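Local coordinates for protein redox-sensitive transcriptional activator OxyR (Porphyromonas gingivalis, PDB 3T22) that probably binds DNA and activates transcription as a redox-sensitive LysR-type regulator, of which this chain is the regulatory domain, at residues Leu4-Leu9 and Met54-Ser59; Pro18-Ile23 and Gly199-Ala204; Gly65-Leu70 and Val184-Ser189; Tyr73-Gly78 and Ile152-Val157; Met173-Arg178 and Thr214-Ala219. The protein carries 1 engineered substitution. All blocks are in the same frame, centred on the assembly; numbering follows the deposited sequence.

How the interactions relate
From the N terminus, interaction 1 closes the first loop by pairing strands 4-8 and 54-57. Before it closes, helix 13-27 opens interaction 2, which is completed only by helix 191-203, so the two cross. Interaction 3 joins the start of strand 66-80 to the end of strand 175-185, and interaction 4 joins the later part of strand 66-80 to strand 149-153; interaction 4 lies within the span of interaction 3, and both within that of interaction 2. Interaction 5, which pairs strand 175-185 with the C-terminal strand 216-218, crosses interactions 2 and 3. Salt bridges Glu75-Arg175 and Glu74-Arg178 tie interactions 4 and 5 together, and strands 66-80 and 175-185 each serve more than one contact.

Interaction 1 (Leu4-Leu9 and Met54-Ser59); sequences LNIAVL and MAIIAS
Residues Ile6, Ala7 and Val8 pair with Met54, Ala55 and Ile56 as neighbouring parallel strands, part of the mixed sheet in one lobe of the LysR regulatory domain; strand 33-37 lies along the other edge of strand 4-8. The segment axes diverge by 19°. Backbone bonds zigzag across: Met54 N to Asn5 O at 3.2 Å, Ala7 N to Met54 O at 2.8 Å and Ile56 N to Ala7 O at 2.8 Å, before a weak Leu9 N to Ile56 O bond at 3.4 Å. On the face carrying Ile6 and Val8, Ile56 places its CD1 3.7 Å from Ile6 CD1 and 4.0 Å from Val8 CG2. CG1 of Ile56 stands opposite the carbonyl carbon (chi1 -48°), which carries CD1 to Ile6. Met54, extended beyond CG, crosses Leu4 at about a right angle, CE 3.9 Å from Leu4 CD1, and both also touch Leu197 and Tyr188. On the other face Ala7 and Ala55 touch Cys43 of helix 40-48. Past the strand ends, Leu9 CD1 meets Ala58 CB at 3.9 Å. Polar bonding between the segments is thus confined to peptide groups, while Ile6, Val8, Met54 and Ile56 pack on one face and the alanines lie on the other.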
# COMPACT_ATOMS: atom_id res chain seq x y z
N LEU A 4 -16.69 15.22 -10.66
CA LEU A 4 -16.57 13.83 -11.08
C LEU A 4 -16.15 12.92 -9.92
O LEU A 4 -15.10 13.09 -9.34
CB LEU A 4 -15.60 13.69 -12.25
CG LEU A 4 -15.63 12.35 -13.01
CD1 LEU A 4 -17.04 12.05 -13.54
CD2 LEU A 4 -14.62 12.33 -14.15
N ASN A 5 -17.00 11.95 -9.60
CA ASN A 5 -16.62 10.93 -8.63
C ASN A 5 -16.11 9.68 -9.31
O ASN A 5 -16.89 8.90 -9.87
CB ASN A 5 -17.81 10.58 -7.73
CG ASN A 5 -18.15 11.71 -6.77
OD1 ASN A 5 -17.27 12.46 -6.35
ND2 ASN A 5 -19.44 11.83 -6.43
N ILE A 6 -14.79 9.47 -9.28
CA ILE A 6 -14.22 8.29 -9.93
C ILE A 6 -13.48 7.36 -8.98
O ILE A 6 -12.68 7.80 -8.17
CB ILE A 6 -13.36 8.69 -11.16
CG1 ILE A 6 -12.65 7.47 -11.76
CG2 ILE A 6 -12.37 9.75 -10.82
CD1 ILE A 6 -11.96 7.83 -13.06
N ALA A 7 -13.77 6.07 -9.07
CA ALA A 7 -13.08 5.06 -8.26
C ALA A 7 -11.98 4.32 -9.03
O ALA A 7 -12.00 4.24 -10.26
CB ALA A 7 -14.08 4.07 -7.68
N VAL A 8 -11.04 3.76 -8.28
CA VAL A 8 -9.85 3.15 -8.85
C VAL A 8 -9.36 2.00 -7.98
O VAL A 8 -9.24 2.12 -6.76
CB VAL A 8 -8.72 4.19 -8.96
CG1 VAL A 8 -7.56 3.64 -9.77
CG2 VAL A 8 -9.23 5.50 -9.56
N LEU A 9 -9.04 0.88 -8.61
CA LEU A 9 -8.47 -0.25 -7.89
C LEU A 9 -7.19 0.17 -7.18
O LEU A 9 -6.47 1.03 -7.65
CB LEU A 9 -8.19 -1.41 -8.84
CG LEU A 9 -9.37 -2.07 -9.55
CD1 LEU A 9 -8.94 -3.40 -10.14
CD2 LEU A 9 -10.54 -2.25 -8.61
N MET A 54 -17.73 6.97 -12.29
CA MET A 54 -16.87 6.13 -13.11
C MET A 54 -15.98 5.28 -12.25
O MET A 54 -15.65 5.65 -11.13
CB MET A 54 -16.00 6.98 -14.02
CG MET A 54 -16.78 7.91 -14.92
SD MET A 54 -15.65 8.94 -15.85
CE MET A 54 -16.81 9.92 -16.81
N ALA A 55 -15.57 4.13 -12.78
CA ALA A 55 -14.60 3.30 -12.09
C ALA A 55 -13.58 2.74 -13.06
O ALA A 55 -13.93 2.22 -14.12
CB ALA A 55 -15.30 2.17 -11.32
N ILE A 56 -12.32 2.86 -12.70
CA ILE A 56 -11.24 2.22 -13.43
C ILE A 56 -10.96 0.86 -12.80
O ILE A 56 -10.41 0.78 -11.69
CB ILE A 56 -9.97 3.08 -13.38
CG1 ILE A 56 -10.31 4.53 -13.72
CG2 ILE A 56 -8.93 2.53 -14.33
CD1 ILE A 56 -9.16 5.50 -13.52
N ILE A 57 -11.34 -0.21 -13.51
CA ILE A 57 -11.20 -1.58 -13.02
C ILE A 57 -10.29 -2.44 -13.91
O ILE A 57 -9.72 -1.95 -14.88
CB ILE A 57 -12.57 -2.28 -12.88
CG1 ILE A 57 -13.29 -2.28 -14.23
CG2 ILE A 57 -13.43 -1.59 -11.78
CD1 ILE A 57 -14.63 -2.98 -14.17
N ALA A 58 -10.14 -3.72 -13.57
CA ALA A 58 -9.25 -4.57 -14.35
C ALA A 58 -9.98 -5.75 -14.96
O ALA A 58 -9.43 -6.83 -15.10
CB ALA A 58 -8.03 -5.03 -13.53
N SER A 59 -11.25 -5.54 -15.29
CA SER A 59 -12.03 -6.51 -16.05
C SER A 59 -13.26 -5.87 -16.67
O SER A 59 -13.52 -4.68 -16.47
CB SER A 59 -12.39 -7.73 -15.20
OG SER A 59 -12.87 -7.35 -13.93

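Interaction 2 (Pro18-Ile23 and Gly199-Ala204); sequences PRVFPI and GLLRSA
Helical segments 18-23 and 199-203 run closer to antiparallel than parallel, their axes inclined at 133° and 9.3 Å apart at the closest point; the nearest CA atoms are those of Val20 and Ala204. Ala204 sets its methyl against the branch point of the valine, CB to Val20 CB 3.9 Å. Val20 CG2, anti to the backbone N, reaches past it to Leu201 CD2 at 3.8 Å. One turn further, Ile23 and Leu200 slide past each other in opposite directions, with Ile23 CG2 3.9 Å from Leu200 CD1. Ala204 O marks the polar edge. Arg19, extended from CG to NE, lays its aliphatic part along this carbonyl and donates from NH1 to Ala204 O over 3.2 Å. The bond is bent, 139° at the hydrogen, and NH1 stands 37° above the carbonyl plane, off the lone pairs of the oxygen. Ser203 OG instead turns back on its own helix, donating to Leu200 O at 3.1 Å. Leu200 and Leu201 also pack on Trp24, which continues the apolar seam along helix 13-27. Leu201 touches Ile56 of strand 54-57, while Pro18 and Phe21 rest on Ser145 and Leu142 of the second subunit, placing helix 13-27 at the contact with that subunit.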
# COMPACT_ATOMS: atom_id res chain seq x y z
N PRO A 18 -0.34 8.79 -10.68
CA PRO A 18 0.73 9.79 -10.86
C PRO A 18 0.96 10.21 -12.32
O PRO A 18 1.21 11.39 -12.59
CB PRO A 18 1.96 9.08 -10.28
CG PRO A 18 1.39 8.22 -9.20
CD PRO A 18 0.09 7.68 -9.82
N ARG A 19 0.84 9.29 -13.26
CA ARG A 19 0.92 9.63 -14.68
C ARG A 19 -0.23 10.51 -15.15
O ARG A 19 -0.01 11.51 -15.82
CB ARG A 19 0.96 8.36 -15.53
CG ARG A 19 2.24 7.57 -15.41
CD ARG A 19 2.15 6.30 -16.23
NE ARG A 19 3.47 5.73 -16.48
CZ ARG A 19 4.25 6.06 -17.51
NH1 ARG A 19 3.84 6.97 -18.39
NH2 ARG A 19 5.43 5.49 -17.65
N VAL A 20 -1.46 10.16 -14.82
CA VAL A 20 -2.61 10.85 -15.39
C VAL A 20 -2.96 12.17 -14.70
O VAL A 20 -3.56 13.05 -15.31
CB VAL A 20 -3.86 9.94 -15.46
CG1 VAL A 20 -4.51 9.80 -14.09
CG2 VAL A 20 -4.85 10.50 -16.45
N PHE A 21 -2.57 12.32 -13.43
CA PHE A 21 -2.98 13.49 -12.66
C PHE A 21 -2.77 14.85 -13.35
O PHE A 21 -3.73 15.59 -13.53
CB PHE A 21 -2.36 13.47 -11.25
CG PHE A 21 -3.31 13.01 -10.19
CD1 PHE A 21 -4.40 13.78 -9.84
CD2 PHE A 21 -3.12 11.81 -9.54
CE1 PHE A 21 -5.29 13.36 -8.85
CE2 PHE A 21 -4.00 11.38 -8.55
CZ PHE A 21 -5.09 12.15 -8.21
N PRO A 22 -1.52 15.17 -13.73
CA PRO A 22 -1.25 16.49 -14.34
C PRO A 22 -1.85 16.66 -15.75
O PRO A 22 -2.15 17.79 -16.16
CB PRO A 22 0.28 16.56 -14.39
CG PRO A 22 0.72 15.14 -14.43
CD PRO A 22 -0.30 14.35 -13.63
N ILE A 23 -2.04 15.56 -16.46
CA ILE A 23 -2.74 15.61 -17.73
C ILE A 23 -4.21 15.96 -17.53
O ILE A 23 -4.80 16.65 -18.36
CB ILE A 23 -2.59 14.28 -18.49
CG1 ILE A 23 -1.13 14.08 -18.90
CG2 ILE A 23 -3.52 14.23 -19.69
CD1 ILE A 23 -0.76 12.62 -19.17
N GLY A 199 -9.64 9.11 -23.56
CA GLY A 199 -8.47 9.55 -24.28
C GLY A 199 -7.34 9.90 -23.34
O GLY A 199 -6.19 9.49 -23.55
N LEU A 200 -7.64 10.65 -22.29
CA LEU A 200 -6.62 11.10 -21.35
C LEU A 200 -5.92 9.93 -20.65
O LEU A 200 -4.70 9.90 -20.54
CB LEU A 200 -7.22 12.05 -20.31
CG LEU A 200 -7.64 13.42 -20.84
CD1 LEU A 200 -7.46 14.48 -19.77
CD2 LEU A 200 -6.86 13.79 -22.09
N LEU A 201 -6.72 8.99 -20.17
CA LEU A 201 -6.21 7.79 -19.52
C LEU A 201 -5.34 6.96 -20.46
O LEU A 201 -4.25 6.55 -20.09
CB LEU A 201 -7.38 6.97 -19.01
CG LEU A 201 -8.09 7.72 -17.87
CD1 LEU A 201 -9.50 7.22 -17.66
CD2 LEU A 201 -7.29 7.64 -16.58
N ARG A 202 -5.82 6.73 -21.68
CA ARG A 202 -5.06 5.99 -22.69
C ARG A 202 -3.71 6.66 -22.94
O ARG A 202 -2.66 6.00 -22.96
CB ARG A 202 -5.88 5.83 -23.99
CG ARG A 202 -7.08 4.86 -23.87
CD ARG A 202 -8.06 4.95 -25.08
NE ARG A 202 -8.68 3.65 -25.41
CZ ARG A 202 -9.64 3.47 -26.32
NH1 ARG A 202 -10.14 4.48 -27.03
NH2 ARG A 202 -10.13 2.24 -26.53
N SER A 203 -3.72 7.98 -23.09
CA SER A 203 -2.50 8.73 -23.34
C SER A 203 -1.50 8.72 -22.18
O SER A 203 -0.35 9.10 -22.35
CB SER A 203 -2.84 10.18 -23.70
OG SER A 203 -2.69 11.03 -22.58
N ALA A 204 -1.94 8.29 -21.00
CA ALA A 204 -1.11 8.28 -19.79
C ALA A 204 -0.19 7.05 -19.68
O ALA A 204 0.64 6.96 -18.77
CB ALA A 204 -1.98 8.41 -18.54

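Interaction 3 (Gly65-Leu70 and Val184-Ser189); sequences GLEDDL and VRQDYS
Gln186 and Glu67 cross at a slant with amide and carboxylate planes only 9° apart, yet their polar ends serve different partners. The glutamine, extended beyond CG, runs over Gly65 and donates from NE2 to Leu66 O at 3.1 Å, arriving 54° above the carbonyl plane. Its backbone N also binds Gly65 O, 2.8 Å away, so one residue grips two successive carbonyls. Gly65 has a positive phi, a conformation that glycine adopts easily. Glu67 turns its CG into the space between N and carbonyl carbon (chi1 73°), bringing it 4.0 Å from Val184 CG2; its OE2 is salt-bridged to Arg194. Glu67 and Val184 form a hydrogen-bonded antiparallel pair, Glu67 N to Val184 O and Val184 N to Glu67 O both spanning 3.0 Å. At the adjoining non-hydrogen-bonded pair, Leu66 CD2 lies 3.9 Å from Arg185 CA. Arg185 then points away and grips Asp187 side-on, NE to OD1 and NH2 to OD2, the latter 2.6 Å, within the type I turn Arg185-Tyr188. These are the outer ends of strands 66-80 and 175-185: Leu66 is sunk against Leu44, Leu47 and Leu48 of helix 40-48, while Arg194 of helix 191-203 reaches Glu67, Asp69 and Val184 on the other face.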
# COMPACT_ATOMS: atom_id res chain seq x y z
N GLY A 65 -26.80 -3.21 -16.26
CA GLY A 65 -26.83 -1.78 -16.03
C GLY A 65 -25.51 -1.04 -16.25
O GLY A 65 -25.47 0.19 -16.35
N LEU A 66 -24.41 -1.78 -16.34
CA LEU A 66 -23.11 -1.16 -16.55
C LEU A 66 -22.56 -1.45 -17.95
O LEU A 66 -22.97 -2.42 -18.63
CB LEU A 66 -22.12 -1.63 -15.48
CG LEU A 66 -22.62 -1.49 -14.03
CD1 LEU A 66 -21.53 -1.79 -12.98
CD2 LEU A 66 -23.17 -0.10 -13.82
N GLU A 67 -21.64 -0.61 -18.40
CA GLU A 67 -20.89 -0.90 -19.61
C GLU A 67 -19.49 -0.37 -19.41
O GLU A 67 -19.26 0.46 -18.52
CB GLU A 67 -21.54 -0.24 -20.82
CG GLU A 67 -21.35 1.24 -20.90
CD GLU A 67 -22.37 1.92 -21.81
OE1 GLU A 67 -23.08 1.21 -22.55
OE2 GLU A 67 -22.46 3.16 -21.76
N ASP A 68 -18.55 -0.83 -20.23
CA ASP A 68 -17.17 -0.39 -20.06
C ASP A 68 -16.36 -0.37 -21.36
O ASP A 68 -16.63 -1.15 -22.29
CB ASP A 68 -16.49 -1.30 -19.04
CG ASP A 68 -16.82 -2.73 -19.26
OD1 ASP A 68 -16.32 -3.30 -20.24
OD2 ASP A 68 -17.61 -3.29 -18.50
N ASP A 69 -15.37 0.52 -21.40
CA ASP A 69 -14.43 0.64 -22.52
C ASP A 69 -12.99 0.27 -22.13
O ASP A 69 -12.55 0.50 -21.00
CB ASP A 69 -14.42 2.08 -23.06
CG ASP A 69 -15.72 2.45 -23.77
OD1 ASP A 69 -15.82 2.14 -24.99
OD2 ASP A 69 -16.61 3.05 -23.12
N LEU A 70 -12.25 -0.26 -23.10
CA LEU A 70 -10.86 -0.65 -22.91
C LEU A 70 -9.96 0.58 -22.73
O LEU A 70 -10.11 1.58 -23.45
CB LEU A 70 -10.37 -1.48 -24.10
CG LEU A 70 -8.91 -1.92 -24.19
CD1 LEU A 70 -8.52 -2.83 -23.02
CD2 LEU A 70 -8.66 -2.63 -25.50
N VAL A 184 -18.95 2.56 -16.43
CA VAL A 184 -19.97 3.54 -16.04
C VAL A 184 -21.35 2.89 -16.06
O VAL A 184 -21.51 1.74 -16.51
CB VAL A 184 -20.00 4.72 -17.02
CG1 VAL A 184 -18.61 5.33 -17.18
CG2 VAL A 184 -20.56 4.26 -18.38
N ARG A 185 -22.36 3.63 -15.58
CA ARG A 185 -23.77 3.27 -15.76
C ARG A 185 -24.17 3.45 -17.23
O ARG A 185 -23.78 4.42 -17.87
CB ARG A 185 -24.65 4.16 -14.89
CG ARG A 185 -24.74 3.74 -13.44
CD ARG A 185 -25.73 4.61 -12.67
NE ARG A 185 -27.09 4.51 -13.22
CZ ARG A 185 -27.98 3.57 -12.89
NH1 ARG A 185 -27.68 2.64 -11.99
NH2 ARG A 185 -29.18 3.57 -13.46
N GLN A 186 -24.97 2.52 -17.77
CA GLN A 186 -25.37 2.62 -19.18
C GLN A 186 -26.16 3.90 -19.48
O GLN A 186 -26.00 4.49 -20.54
CB GLN A 186 -26.17 1.39 -19.60
CG GLN A 186 -25.46 0.05 -19.39
CD GLN A 186 -26.27 -1.12 -19.95
OE1 GLN A 186 -27.24 -0.91 -20.68
NE2 GLN A 186 -25.87 -2.35 -19.62
N ASP A 187 -26.98 4.33 -18.53
CA ASP A 187 -27.77 5.54 -18.70
C ASP A 187 -26.96 6.81 -18.44
O ASP A 187 -27.52 7.90 -18.29
CB ASP A 187 -29.03 5.50 -17.79
CG ASP A 187 -28.68 5.44 -16.30
OD1 ASP A 187 -27.52 5.70 -15.93
OD2 ASP A 187 -29.59 5.16 -15.47
N TYR A 188 -25.63 6.69 -18.42
CA TYR A 188 -24.79 7.78 -17.93
C TYR A 188 -24.86 9.08 -18.74
O TYR A 188 -24.84 9.07 -19.97
CB TYR A 188 -23.33 7.33 -17.75
CG TYR A 188 -22.47 8.43 -17.19
CD1 TYR A 188 -22.64 8.86 -15.89
CD2 TYR A 188 -21.51 9.04 -17.96
CE1 TYR A 188 -21.88 9.89 -15.36
CE2 TYR A 188 -20.73 10.07 -17.45
CZ TYR A 188 -20.93 10.49 -16.14
OH TYR A 188 -20.17 11.51 -15.60
N SER A 189 -24.89 10.19 -18.01
CA SER A 189 -25.21 11.52 -18.54
C SER A 189 -24.13 12.22 -19.39
O SER A 189 -24.33 12.49 -20.58
CB SER A 189 -25.60 12.43 -17.36
OG SER A 189 -26.14 13.66 -17.79

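Interaction 4 (Tyr73-Gly78 and Ile152-Val157); sequences YEEFLG and IPQLTV
Gln154 OE1 accepts the N-H of Glu75 at 3.3 Å and lies 2.8 Å from a water that may also reach Tyr73 O weakly. This hydrogen bond from Glu75 is nearly straight (172°), but the donor stands 50° above the carbonyl plane. With CG anti to its N (chi1 173°) and the chain extended, Gln154 carries OE1 to the backbone N of Glu75, and its own backbone N donates in turn to Glu75 O at 3.0 Å. Glu74 OE2 offers the anti lone pair to Leu155 N over 3.1 Å, while OE1 is salt-bridged to Arg178; the carboxylate is therefore fixed through both oxygens, which would be expected to stabilise its charge. Further along the strand, Leu77 and Ile152 exchange backbone bonds of 2.7 Å each, Leu77 N to Ile152 O and Ile152 N to Leu77 O. The Leu77 and Val157 side chains cross at about a right angle, CD1 of the leucine 3.5 Å from CG1 of the valine, tighter than usual. Where strand 149-153 passes directly into the 3-10 segment 154-157, the long strand 66-80 holds both. Such a strand running between the two lobes is a feature of the LysR effector-binding fold, related to type 2 periplasmic binding proteins.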
# COMPACT_ATOMS: atom_id res chain seq x y z
N TYR A 73 -3.70 -2.80 -21.87
CA TYR A 73 -3.38 -4.15 -21.39
C TYR A 73 -2.13 -4.11 -20.52
O TYR A 73 -1.29 -3.22 -20.69
CB TYR A 73 -3.16 -5.11 -22.56
CG TYR A 73 -4.34 -5.27 -23.49
CD1 TYR A 73 -5.23 -6.32 -23.34
CD2 TYR A 73 -4.55 -4.39 -24.54
CE1 TYR A 73 -6.31 -6.48 -24.19
CE2 TYR A 73 -5.62 -4.54 -25.41
CZ TYR A 73 -6.50 -5.59 -25.22
OH TYR A 73 -7.57 -5.74 -26.07
N GLU A 74 -1.99 -5.06 -19.60
CA GLU A 74 -0.94 -4.97 -18.59
C GLU A 74 -0.49 -6.33 -18.09
O GLU A 74 -1.26 -7.07 -17.49
CB GLU A 74 -1.44 -4.15 -17.39
CG GLU A 74 -0.45 -4.05 -16.24
CD GLU A 74 -0.88 -3.03 -15.20
OE1 GLU A 74 -2.07 -3.03 -14.83
OE2 GLU A 74 -0.04 -2.23 -14.75
N GLU A 75 0.78 -6.64 -18.29
CA GLU A 75 1.34 -7.92 -17.85
C GLU A 75 1.37 -8.04 -16.34
O GLU A 75 1.43 -7.05 -15.63
CB GLU A 75 2.76 -8.11 -18.40
CG GLU A 75 2.81 -8.44 -19.87
CD GLU A 75 4.16 -9.00 -20.32
OE1 GLU A 75 4.89 -9.60 -19.50
OE2 GLU A 75 4.49 -8.83 -21.51
N PHE A 76 1.32 -9.28 -15.86
CA PHE A 76 1.69 -9.65 -14.51
C PHE A 76 3.19 -9.91 -14.52
O PHE A 76 3.71 -10.54 -15.46
CB PHE A 76 0.97 -10.93 -14.09
CG PHE A 76 -0.52 -10.81 -14.06
CD1 PHE A 76 -1.27 -11.00 -15.21
CD2 PHE A 76 -1.17 -10.47 -12.89
CE1 PHE A 76 -2.62 -10.86 -15.20
CE2 PHE A 76 -2.55 -10.34 -12.86
CZ PHE A 76 -3.27 -10.54 -14.01
N LEU A 77 3.90 -9.45 -13.50
CA LEU A 77 5.33 -9.68 -13.44
C LEU A 77 5.75 -10.30 -12.11
O LEU A 77 5.14 -10.03 -11.08
CB LEU A 77 6.10 -8.38 -13.69
CG LEU A 77 5.91 -7.63 -15.01
CD1 LEU A 77 6.67 -6.32 -14.95
CD2 LEU A 77 6.35 -8.45 -16.23
N GLY A 78 6.77 -11.15 -12.13
CA GLY A 78 7.35 -11.67 -10.90
C GLY A 78 8.29 -10.65 -10.26
O GLY A 78 8.81 -9.78 -10.96
N ILE A 152 3.75 -8.46 -9.41
CA ILE A 152 3.47 -7.04 -9.57
C ILE A 152 2.92 -6.72 -10.96
O ILE A 152 3.18 -7.44 -11.91
CB ILE A 152 4.73 -6.21 -9.32
CG1 ILE A 152 5.86 -6.68 -10.26
CG2 ILE A 152 5.14 -6.34 -7.86
CD1 ILE A 152 6.88 -5.63 -10.56
N PRO A 153 2.12 -5.65 -11.06
CA PRO A 153 1.65 -5.20 -12.38
C PRO A 153 2.74 -4.42 -13.15
O PRO A 153 3.53 -3.68 -12.55
CB PRO A 153 0.47 -4.29 -12.03
CG PRO A 153 0.84 -3.74 -10.67
CD PRO A 153 1.51 -4.88 -9.96
N GLN A 154 2.77 -4.61 -14.46
CA GLN A 154 3.82 -4.10 -15.33
C GLN A 154 4.06 -2.60 -15.26
O GLN A 154 5.18 -2.13 -15.43
CB GLN A 154 3.52 -4.50 -16.77
CG GLN A 154 4.43 -3.91 -17.82
CD GLN A 154 4.10 -4.42 -19.21
OE1 GLN A 154 2.94 -4.51 -19.58
NE2 GLN A 154 5.13 -4.77 -19.97
N LEU A 155 3.00 -1.84 -15.00
CA LEU A 155 3.07 -0.39 -15.03
C LEU A 155 3.86 0.15 -13.83
O LEU A 155 4.29 1.32 -13.80
CB LEU A 155 1.66 0.21 -15.10
CG LEU A 155 1.50 1.65 -15.58
CD1 LEU A 155 2.01 1.83 -17.02
CD2 LEU A 155 0.05 2.10 -15.44
N THR A 156 4.08 -0.70 -12.83
CA THR A 156 4.87 -0.29 -11.68
C THR A 156 6.37 -0.20 -11.98
O THR A 156 7.09 0.44 -11.22
CB THR A 156 4.62 -1.21 -10.45
OG1 THR A 156 5.23 -0.62 -9.29
CG2 THR A 156 5.22 -2.57 -10.67
N VAL A 157 6.84 -0.82 -13.07
CA VAL A 157 8.29 -0.88 -13.32
C VAL A 157 8.93 0.47 -13.59
O VAL A 157 10.07 0.70 -13.18
CB VAL A 157 8.70 -1.86 -14.46
CG1 VAL A 157 8.07 -3.22 -14.24
CG2 VAL A 157 8.35 -1.30 -15.82
O HOH W 1 1.49 -4.73 -21.96

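Interaction 5 (Met173-Arg178 and Thr214-Ala219); sequences MPRPVR and TGQHLA
Arg175 N donates to Gly215 O at 2.6 Å, the first rung of a parallel ladder. His217 N then binds Arg175 O at 2.7 Å, Val177 N binds His217 O at 3.1 Å, and Ala219 N binds Val177 O at 2.9 Å. Pro176 has no N-H to give, but its CA approaches His217 O at 3.3 Å in a CH...O contact. Side-chain polar groups look elsewhere. Arg175 NE is salt-bridged to Glu75, whose OE2 also receives Gln216 NE2, and Gln216 OE1 takes the backbone N of Gln213. This shared carboxylate probably sets the rotation of both Arg175 and Gln216, whose flat ends stand 67° apart. Gly215 O lies over one face of the Arg175 guanidinium, so the charge may polarise a carbonyl that already accepts a hydrogen bond. Besides Glu74, Arg178 reaches Thr11 OG1, through NH1. Val177 CG1 packs on the amide carbon CD of Gln216, 3.7 Å away, and Pro174, which follows a cis peptide, sets CB over the face of the His217 ring in a CH-pi contact, 3.7 Å from its centroid and 17° off the normal. Helix 191-203 lies between the two strands in sequence, making a beta-alpha-beta unit; strand 216-218 edges strand 175-185, whose other side pairs with strand 66-80, while Phe118 of helix 110-119 packs on Pro176 and Ala219.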
# COMPACT_ATOMS: atom_id res chain seq x y z
N MET A 173 6.33 -17.25 -22.59
CA MET A 173 5.10 -17.29 -23.38
C MET A 173 4.24 -18.50 -23.05
O MET A 173 4.76 -19.59 -22.82
CB MET A 173 5.40 -17.29 -24.88
CG MET A 173 6.12 -16.06 -25.34
SD MET A 173 6.30 -16.00 -27.13
CE MET A 173 6.74 -14.26 -27.33
N PRO A 174 2.91 -18.30 -23.01
CA PRO A 174 2.30 -16.98 -23.22
C PRO A 174 2.32 -16.16 -21.92
O PRO A 174 2.12 -16.70 -20.83
CB PRO A 174 0.86 -17.34 -23.62
CG PRO A 174 0.57 -18.60 -22.87
CD PRO A 174 1.90 -19.33 -22.69
N ARG A 175 2.60 -14.88 -22.02
CA ARG A 175 2.61 -14.04 -20.84
C ARG A 175 1.18 -13.58 -20.60
O ARG A 175 0.48 -13.21 -21.54
CB ARG A 175 3.58 -12.86 -21.02
CG ARG A 175 5.02 -13.30 -21.32
CD ARG A 175 5.97 -12.13 -21.49
NE ARG A 175 5.50 -11.19 -22.51
CZ ARG A 175 5.91 -11.19 -23.77
NH1 ARG A 175 6.81 -12.07 -24.19
NH2 ARG A 175 5.41 -10.30 -24.62
N PRO A 176 0.72 -13.64 -19.34
CA PRO A 176 -0.63 -13.20 -18.99
C PRO A 176 -0.72 -11.68 -18.76
O PRO A 176 0.13 -11.10 -18.10
CB PRO A 176 -0.91 -13.94 -17.68
CG PRO A 176 0.43 -14.03 -17.04
CD PRO A 176 1.43 -14.20 -18.17
N VAL A 177 -1.75 -11.06 -19.32
CA VAL A 177 -2.06 -9.67 -19.04
C VAL A 177 -3.47 -9.59 -18.49
O VAL A 177 -4.25 -10.54 -18.64
CB VAL A 177 -2.06 -8.81 -20.32
CG1 VAL A 177 -0.65 -8.71 -20.91
CG2 VAL A 177 -3.06 -9.37 -21.32
N ARG A 178 -3.78 -8.47 -17.85
CA ARG A 178 -5.15 -8.11 -17.53
C ARG A 178 -5.53 -6.92 -18.39
O ARG A 178 -4.66 -6.23 -18.90
CB ARG A 178 -5.29 -7.76 -16.03
CG ARG A 178 -4.40 -6.56 -15.59
CD ARG A 178 -4.57 -6.25 -14.10
NE ARG A 178 -3.88 -5.02 -13.69
CZ ARG A 178 -3.96 -4.49 -12.47
NH1 ARG A 178 -4.70 -5.07 -11.54
NH2 ARG A 178 -3.30 -3.38 -12.19
N THR A 214 2.16 -9.70 -29.39
CA THR A 214 2.52 -11.10 -29.60
C THR A 214 3.15 -11.70 -28.36
O THR A 214 4.17 -11.20 -27.86
CB THR A 214 3.56 -11.26 -30.72
OG1 THR A 214 2.96 -10.95 -31.99
CG2 THR A 214 4.07 -12.67 -30.75
N GLY A 215 2.57 -12.79 -27.87
CA GLY A 215 3.12 -13.52 -26.74
C GLY A 215 2.36 -13.23 -25.47
O GLY A 215 2.65 -13.81 -24.41
N GLN A 216 1.37 -12.33 -25.57
CA GLN A 216 0.49 -12.01 -24.45
C GLN A 216 -0.85 -12.71 -24.63
O GLN A 216 -1.41 -12.71 -25.73
CB GLN A 216 0.26 -10.50 -24.34
CG GLN A 216 1.53 -9.67 -24.26
CD GLN A 216 1.23 -8.19 -24.05
OE1 GLN A 216 0.28 -7.65 -24.61
NE2 GLN A 216 2.05 -7.53 -23.23
N HIS A 217 -1.37 -13.27 -23.55
CA HIS A 217 -2.70 -13.84 -23.52
C HIS A 217 -3.50 -13.20 -22.41
O HIS A 217 -3.02 -13.06 -21.29
CB HIS A 217 -2.63 -15.35 -23.30
CG HIS A 217 -2.45 -16.14 -24.55
ND1 HIS A 217 -2.61 -17.51 -24.59
CD2 HIS A 217 -2.13 -15.76 -25.81
CE1 HIS A 217 -2.39 -17.94 -25.82
NE2 HIS A 217 -2.10 -16.90 -26.58
N LEU A 218 -4.74 -12.80 -22.71
CA LEU A 218 -5.60 -12.22 -21.69
C LEU A 218 -5.98 -13.26 -20.63
O LEU A 218 -6.60 -14.28 -20.94
CB LEU A 218 -6.86 -11.64 -22.34
CG LEU A 218 -7.83 -10.98 -21.34
CD1 LEU A 218 -7.09 -10.02 -20.40
CD2 LEU A 218 -8.98 -10.29 -22.07
N ALA A 219 -5.60 -12.99 -19.38
CA ALA A 219 -5.96 -13.86 -18.27
C ALA A 219 -7.44 -13.74 -17.93
O ALA A 219 -8.16 -14.73 -17.91
CB ALA A 219 -5.11 -13.56 -17.05